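Local coordinates for protein xylulokinase (PDB 5VM1) that probably phosphorylates D-xylulose with ATP to give D-xylulose 5-phosphate, as a member of the FGGY family of carbohydrate kinases, at residues A414-N420 with Q467-Y473. Sequence-based numbering, arbitrary orientation.
Sequences AIATALN and QALLSAY
The ring of Tyr473 lies against Ala414, Thr417 and Ala418 of helix 409-419. One face of the ring carries the Thr417 methyl. Thr417 CG2 sits 4.1 Å from the Tyr473 ring centroid and 28° off the normal, a CH-pi contact displaced toward CD1. Ala418 meets the ring obliquely, with its CB 3.8 Å from Tyr473 CD2. Farther out, Tyr473 CZ packs on Ala414 CB at 4.1 Å.

The Asn420 amide is the other flat group. Both Leu470 methyls lie over one face of it, Leu470 CD1 lying 3.7 Å and CD2 3.8 Å from Asn420 CG. The side chains cross at about a right angle here, as those of Thr417 and Tyr473 do. Asn420 has positive phi (52°), as the first residue to leave the helix. No hydrogen bond joins the two segments directly. Apolar contact dominates between them.

With Thr417 OG1 beside the backbone N (chi1 -59°), CG2 is anti to it. Thr417 CB is directed toward 467-473, and Thr417 CG2 comes 4.2 Å from Leu469 CB. OG1 is hydrogen-bonded to Glu466 N and Lys413 O. The first of these ties the helix to the chain just before 467-473, and the two hold chi1 and keep CG2 over the tyrosine ring.

Leu469 is the N-cap residue of helix 470-488. The contact joins the C-terminal end of helix 409-419 to the start of that last helix. It lies in the C-terminal domain of this FGGY kinase, of the actin-like ATPase clan, away from the predicted active-site and substrate-binding residues. Leu330 touches both Thr417 and Tyr473, and Tyr473 also reaches Glu376 of helix 367-390. Ile415 points away, packing on that same helix and on Ile423 of strand 423-426, in the seven-stranded sheet.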
loop_
_atom_site.group_PDB
_atom_site.type_symbol
_atom_site.label_atom_id
_atom_site.label_comp_id
_atom_site.label_asym_id
_atom_site.label_seq_id
_atom_site.Cartn_x
_atom_site.Cartn_y
_atom_site.Cartn_z
ATOM N N ALA A 414 5.578 21.478 6.991
ATOM C CA ALA A 414 4.637 21.947 5.985
ATOM C C ALA A 414 3.336 21.148 6.019
ATOM O O ALA A 414 2.248 21.733 5.956
ATOM C CB ALA A 414 5.274 21.882 4.599
ATOM N N ILE A 415 3.420 19.818 6.126
ATOM C CA ILE A 415 2.207 18.992 6.133
ATOM C C ILE A 415 1.384 19.235 7.404
ATOM O O ILE A 415 0.152 19.332 7.352
ATOM C CB ILE A 415 2.582 17.507 5.955
ATOM C CG1 ILE A 415 3.304 17.318 4.617
ATOM C CG2 ILE A 415 1.354 16.632 6.004
ATOM C CD1 ILE A 415 4.009 15.974 4.443
ATOM N N ALA A 416 2.050 19.366 8.557
ATOM C CA ALA A 416 1.332 19.650 9.799
ATOM C C ALA A 416 0.647 21.008 9.741
ATOM O O ALA A 416 -0.494 21.163 10.196
ATOM C CB ALA A 416 2.283 19.591 10.998
ATOM N N THR A 417 1.333 22.017 9.222
ATOM C CA THR A 417 0.691 23.315 9.180
ATOM C C THR A 417 -0.419 23.366 8.132
ATOM O O THR A 417 -1.430 24.063 8.325
ATOM C CB THR A 417 1.756 24.388 8.977
ATOM O OG1 THR A 417 2.683 24.306 10.076
ATOM C CG2 THR A 417 1.135 25.802 8.880
ATOM N N ALA A 418 -0.286 22.597 7.050
ATOM C CA ALA A 418 -1.338 22.585 6.049
ATOM C C ALA A 418 -2.597 21.893 6.574
ATOM O O ALA A 418 -3.713 22.307 6.245
ATOM C CB ALA A 418 -0.832 21.937 4.759
ATOM N N LEU A 419 -2.440 20.838 7.389
ATOM C CA LEU A 419 -3.562 20.084 7.949
ATOM C C LEU A 419 -4.022 20.598 9.298
ATOM O O LEU A 419 -5.154 20.315 9.700
ATOM C CB LEU A 419 -3.175 18.614 8.148
ATOM C CG LEU A 419 -2.553 17.876 6.964
ATOM C CD1 LEU A 419 -2.200 16.488 7.387
ATOM C CD2 LEU A 419 -3.473 17.829 5.744
ATOM N N ASN A 420 -3.176 21.357 9.985
ATOM C CA ASN A 420 -3.370 21.700 11.392
ATOM C C ASN A 420 -3.618 20.451 12.241
ATOM O O ASN A 420 -4.509 20.425 13.093
ATOM C CB ASN A 420 -4.499 22.706 11.592
ATOM C CG ASN A 420 -4.357 23.466 12.895
ATOM O OD1 ASN A 420 -3.267 23.506 13.480
ATOM N ND2 ASN A 420 -5.455 24.032 13.383
ATOM N N GLN A 467 1.588 27.662 14.359
ATOM C CA GLN A 467 0.385 28.471 14.523
ATOM C C GLN A 467 0.502 29.782 13.753
ATOM O O GLN A 467 -0.469 30.231 13.128
ATOM C CB GLN A 467 0.135 28.735 16.023
ATOM C CG GLN A 467 -1.244 28.300 16.584
ATOM C CD GLN A 467 -1.518 26.781 16.473
ATOM O OE1 GLN A 467 -0.595 25.946 16.530
ATOM N NE2 GLN A 467 -2.799 26.426 16.311
ATOM N N ALA A 468 1.708 30.360 13.707
ATOM C CA ALA A 468 1.901 31.638 13.027
ATOM C C ALA A 468 1.676 31.527 11.528
ATOM O O ALA A 468 1.275 32.506 10.894
ATOM C CB ALA A 468 3.297 32.184 13.305
ATOM N N LEU A 469 1.966 30.381 10.934
ATOM C CA LEU A 469 1.823 30.216 9.498
ATOM C C LEU A 469 0.524 29.508 9.083
ATOM O O LEU A 469 0.343 29.246 7.884
ATOM C CB LEU A 469 3.057 29.497 8.944
ATOM C CG LEU A 469 4.317 30.361 9.093
ATOM C CD1 LEU A 469 5.544 29.649 8.567
ATOM C CD2 LEU A 469 4.121 31.693 8.362
ATOM N N LEU A 470 -0.399 29.237 10.028
ATOM C CA LEU A 470 -1.642 28.535 9.689
ATOM C C LEU A 470 -2.492 29.331 8.713
ATOM O O LEU A 470 -3.088 28.764 7.782
ATOM C CB LEU A 470 -2.474 28.262 10.936
ATOM C CG LEU A 470 -2.105 27.028 11.736
ATOM C CD1 LEU A 470 -3.019 26.962 12.934
ATOM C CD2 LEU A 470 -2.156 25.746 10.888
ATOM N N SER A 471 -2.578 30.643 8.927
ATOM C CA SER A 471 -3.389 31.480 8.060
ATOM C C SER A 471 -2.770 31.596 6.677
ATOM O O SER A 471 -3.462 31.452 5.666
ATOM C CB SER A 471 -3.560 32.859 8.699
ATOM O OG SER A 471 -4.347 33.698 7.883
ATOM N N ALA A 472 -1.458 31.835 6.612
ATOM C CA ALA A 472 -0.802 31.940 5.313
ATOM C C ALA A 472 -0.907 30.636 4.536
ATOM O O ALA A 472 -1.069 30.649 3.311
ATOM C CB ALA A 472 0.657 32.369 5.482
ATOM N N TYR A 473 -0.861 29.493 5.234
ATOM C CA TYR A 473 -1.016 28.216 4.540
ATOM C C TYR A 473 -2.437 28.026 4.015
ATOM O O TYR A 473 -2.604 27.421 2.952
ATOM C CB TYR A 473 -0.617 27.048 5.451
ATOM C CG TYR A 473 0.772 26.510 5.194
ATOM C CD1 TYR A 473 1.906 27.246 5.549
ATOM C CD2 TYR A 473 0.959 25.290 4.540
ATOM C CE1 TYR A 473 3.187 26.769 5.296
ATOM C CE2 TYR A 473 2.256 24.812 4.271
ATOM C CZ TYR A 473 3.354 25.553 4.658
ATOM O OH TYR A 473 4.622 25.093 4.393
#